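Local structure of soluble epoxide hydrolase (Bacillus megaterium, 4INZ) at residues L30-S34 against H66-L72. The protein is a soluble epoxide hydrolase of the alpha/beta hydrolase fold family, a single-chain enzyme built round a mixed beta sheet. The protein carries 1 engineered substitution. Sequence-based numbering, arbitrary orientation.
Sequences LHYIS and HTVALDL
Ile33 and Ala69 hold the two strands together as an antiparallel hydrogen-bonded pair: Ile33 N donates to Ala69 O and Ala69 N returns a bond to Ile33 O, each 2.9 Å long. The ladder runs on to Asp71 N, which gives its hydrogen to His31 O at 2.9 Å. CA-H...O contacts add to the ladder, such as Val68 CA on Ile33 O at 3.3 Å.

Polar side chains clasp both ends. His31 and Asp71 lie alongside each other, ring and carboxylate planes 21° apart, and His31 ND1 donates to Asp71 OD2 at 2.7 Å. The bond meets that oxygen from above the carboxylate plane. Asn76 ND2 also binds OD2, while Ser51 OG takes OD1, so several donors fix the buried carboxylate's rotation. At the other end, Ser34 OG is hydrogen-bonded to His66 NE2 at 2.9 Å, at the edge of the ring and in its plane. With CG anti to the backbone N (chi1 -178°), the imidazole extends to this hydroxyl, and its ND1 bonds Tyr105 OH.

This is the N-terminal side of the alpha/beta hydrolase sheet: strand 28-36 lies between strands 20-25 and 66-70, the latter running parallel to its other neighbour, 40-44.

Apolar contacts fall on both faces. On one, Val68 CG1 approaches the Tyr32 ring obliquely, 3.8 Å from CD2, and its CG2 lies over a face of the His66 ring, toward the rim. Farther along, Leu70 CD1 meets Leu30 CB (3.8 Å), the two side chains crossing obliquely, and also touches Tyr32 CB. On the opposite face, Ile33 and Ala69 pack against Ile58 of helix 55-61.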
ATOM      1  N   LEU A  30      -8.412 -13.279   6.427  1.00 29.14           N
ATOM      2  CA  LEU A  30      -7.323 -12.310   6.461  1.00 26.71           C
ATOM      3  C   LEU A  30      -6.834 -12.089   7.883  1.00 26.35           C
ATOM      4  O   LEU A  30      -7.633 -11.932   8.808  1.00 27.78           O
ATOM      5  CB  LEU A  30      -7.767 -10.976   5.869  1.00 27.90           C
ATOM      6  CG  LEU A  30      -8.244 -10.982   4.422  1.00 26.93           C
ATOM      7  CD1 LEU A  30      -8.528  -9.565   3.985  1.00 27.26           C
ATOM      8  CD2 LEU A  30      -7.209 -11.629   3.516  1.00 26.71           C
ATOM      9  N   HIS A  31      -5.517 -12.080   8.045  1.00 24.93           N
ATOM     10  CA  HIS A  31      -4.885 -11.815   9.328  1.00 24.08           C
ATOM     11  C   HIS A  31      -4.656 -10.314   9.522  1.00 23.94           C
ATOM     12  O   HIS A  31      -4.396  -9.593   8.562  1.00 23.63           O
ATOM     13  CB  HIS A  31      -3.550 -12.555   9.394  1.00 24.28           C
ATOM     14  CG  HIS A  31      -2.769 -12.292  10.645  1.00 25.45           C
ATOM     15  ND1 HIS A  31      -1.747 -11.369  10.703  1.00 25.49           N
ATOM     16  CD2 HIS A  31      -2.843 -12.850  11.878  1.00 28.96           C
ATOM     17  CE1 HIS A  31      -1.231 -11.361  11.921  1.00 26.97           C
ATOM     18  NE2 HIS A  31      -1.876 -12.253  12.653  1.00 28.98           N
ATOM     19  N   TYR A  32      -4.760  -9.828  10.757  1.00 24.29           N
ATOM     20  CA  TYR A  32      -4.510  -8.403  11.006  1.00 22.04           C
ATOM     21  C   TYR A  32      -3.972  -8.154  12.407  1.00 23.73           C
ATOM     22  O   TYR A  32      -4.164  -8.974  13.307  1.00 23.19           O
ATOM     23  CB  TYR A  32      -5.773  -7.558  10.784  1.00 24.02           C
ATOM     24  CG  TYR A  32      -6.924  -7.861  11.732  1.00 26.19           C
ATOM     25  CD1 TYR A  32      -7.898  -8.787  11.392  1.00 29.48           C
ATOM     26  CD2 TYR A  32      -7.045  -7.208  12.952  1.00 24.63           C
ATOM     27  CE1 TYR A  32      -8.952  -9.063  12.236  1.00 32.14           C
ATOM     28  CE2 TYR A  32      -8.109  -7.480  13.811  1.00 29.33           C
ATOM     29  CZ  TYR A  32      -9.058  -8.409  13.446  1.00 32.08           C
ATOM     30  OH  TYR A  32     -10.118  -8.702  14.285  1.00 35.55           O
ATOM     31  N   ILE A  33      -3.284  -7.026  12.571  1.00 21.69           N
ATOM     32  CA  ILE A  33      -2.844  -6.545  13.875  1.00 23.24           C
ATOM     33  C   ILE A  33      -3.843  -5.515  14.351  1.00 24.79           C
ATOM     34  O   ILE A  33      -4.267  -4.661  13.573  1.00 22.91           O
ATOM     35  CB  ILE A  33      -1.502  -5.793  13.781  1.00 26.26           C
ATOM     36  CG1 ILE A  33      -0.403  -6.675  13.216  1.00 30.33           C
ATOM     37  CG2 ILE A  33      -1.095  -5.256  15.150  1.00 30.52           C
ATOM     38  CD1 ILE A  33       0.906  -5.918  13.074  1.00 32.62           C
ATOM     39  N   SER A  34      -4.193  -5.574  15.634  1.00 26.55           N
ATOM     40  CA  SER A  34      -5.177  -4.667  16.205  1.00 28.79           C
ATOM     41  C   SER A  34      -4.681  -4.099  17.530  1.00 29.13           C
ATOM     42  O   SER A  34      -4.116  -4.826  18.353  1.00 28.78           O
ATOM     43  CB  SER A  34      -6.503  -5.404  16.411  1.00 29.83           C
ATOM     44  OG  SER A  34      -7.426  -4.622  17.148  1.00 35.09           O
ATOM     45  N   HIS A  66      -8.752   3.123  17.047  1.00 22.72           N
ATOM     46  CA  HIS A  66      -8.629   1.683  16.901  1.00 22.54           C
ATOM     47  C   HIS A  66      -7.773   1.446  15.666  1.00 22.92           C
ATOM     48  O   HIS A  66      -8.264   1.520  14.537  1.00 23.71           O
ATOM     49  CB  HIS A  66     -10.004   1.027  16.725  1.00 25.28           C
ATOM     50  CG  HIS A  66      -9.953  -0.467  16.624  1.00 29.08           C
ATOM     51  ND1 HIS A  66     -11.035  -1.222  16.220  1.00 29.70           N
ATOM     52  CD2 HIS A  66      -8.952  -1.347  16.874  1.00 30.21           C
ATOM     53  CE1 HIS A  66     -10.704  -2.502  16.229  1.00 30.41           C
ATOM     54  NE2 HIS A  66      -9.446  -2.605  16.622  1.00 29.34           N
ATOM     55  N   THR A  67      -6.488   1.180  15.882  1.00 22.22           N
ATOM     56  CA  THR A  67      -5.555   1.003  14.775  1.00 20.37           C
ATOM     57  C   THR A  67      -5.538  -0.451  14.329  1.00 21.06           C
ATOM     58  O   THR A  67      -5.221  -1.341  15.111  1.00 22.88           O
ATOM     59  CB  THR A  67      -4.125   1.423  15.169  1.00 22.41           C
ATOM     60  OG1 THR A  67      -3.719   0.692  16.330  1.00 23.31           O
ATOM     61  CG2 THR A  67      -4.073   2.917  15.471  1.00 22.59           C
ATOM     62  N   VAL A  68      -5.882  -0.681  13.067  1.00 19.79           N
ATOM     63  CA  VAL A  68      -5.873  -2.021  12.488  1.00 19.83           C
ATOM     64  C   VAL A  68      -4.991  -2.045  11.244  1.00 20.60           C
ATOM     65  O   VAL A  68      -5.203  -1.263  10.307  1.00 20.70           O
ATOM     66  CB  VAL A  68      -7.310  -2.471  12.115  1.00 21.92           C
ATOM     67  CG1 VAL A  68      -7.287  -3.756  11.311  1.00 23.63           C
ATOM     68  CG2 VAL A  68      -8.154  -2.650  13.375  1.00 22.78           C
ATOM     69  N   ALA A  69      -3.989  -2.921  11.241  1.00 18.83           N
ATOM     70  CA  ALA A  69      -3.141  -3.094  10.064  1.00 19.45           C
ATOM     71  C   ALA A  69      -3.391  -4.467   9.453  1.00 20.82           C
ATOM     72  O   ALA A  69      -3.138  -5.497  10.082  1.00 20.82           O
ATOM     73  CB  ALA A  69      -1.654  -2.919  10.430  1.00 20.39           C
ATOM     74  N   LEU A  70      -3.907  -4.471   8.227  1.00 20.42           N
ATOM     75  CA  LEU A  70      -4.301  -5.698   7.544  1.00 18.37           C
ATOM     76  C   LEU A  70      -3.123  -6.345   6.815  1.00 19.21           C
ATOM     77  O   LEU A  70      -2.290  -5.649   6.234  1.00 20.71           O
ATOM     78  CB  LEU A  70      -5.403  -5.376   6.534  1.00 20.30           C
ATOM     79  CG  LEU A  70      -6.096  -6.507   5.777  1.00 23.84           C
ATOM     80  CD1 LEU A  70      -6.840  -7.417   6.749  1.00 25.12           C
ATOM     81  CD2 LEU A  70      -7.064  -5.904   4.763  1.00 25.68           C
ATOM     82  N   ASP A  71      -3.056  -7.676   6.853  1.00 17.44           N
ATOM     83  CA  ASP A  71      -2.211  -8.409   5.916  1.00 16.86           C
ATOM     84  C   ASP A  71      -3.055  -8.707   4.684  1.00 18.10           C
ATOM     85  O   ASP A  71      -4.036  -9.452   4.771  1.00 21.23           O
ATOM     86  CB  ASP A  71      -1.705  -9.725   6.518  1.00 17.53           C
ATOM     87  CG  ASP A  71      -0.657  -9.522   7.609  1.00 19.66           C
ATOM     88  OD1 ASP A  71       0.071  -8.502   7.589  1.00 18.94           O
ATOM     89  OD2 ASP A  71      -0.538 -10.417   8.471  1.00 22.18           O
ATOM     90  N   LEU A  72      -2.701  -8.110   3.549  1.00 17.98           N
ATOM     91  CA  LEU A  72      -3.451  -8.337   2.312  1.00 19.84           C
ATOM     92  C   LEU A  72      -3.463  -9.818   1.931  1.00 20.95           C
ATOM     93  O   LEU A  72      -2.563 -10.567   2.306  1.00 20.03           O
ATOM     94  CB  LEU A  72      -2.856  -7.511   1.174  1.00 19.85           C
ATOM     95  CG  LEU A  72      -2.879  -5.994   1.363  1.00 19.91           C
ATOM     96  CD1 LEU A  72      -2.213  -5.306   0.166  1.00 19.96           C
ATOM     97  CD2 LEU A  72      -4.309  -5.487   1.554  1.00 22.94           C
TER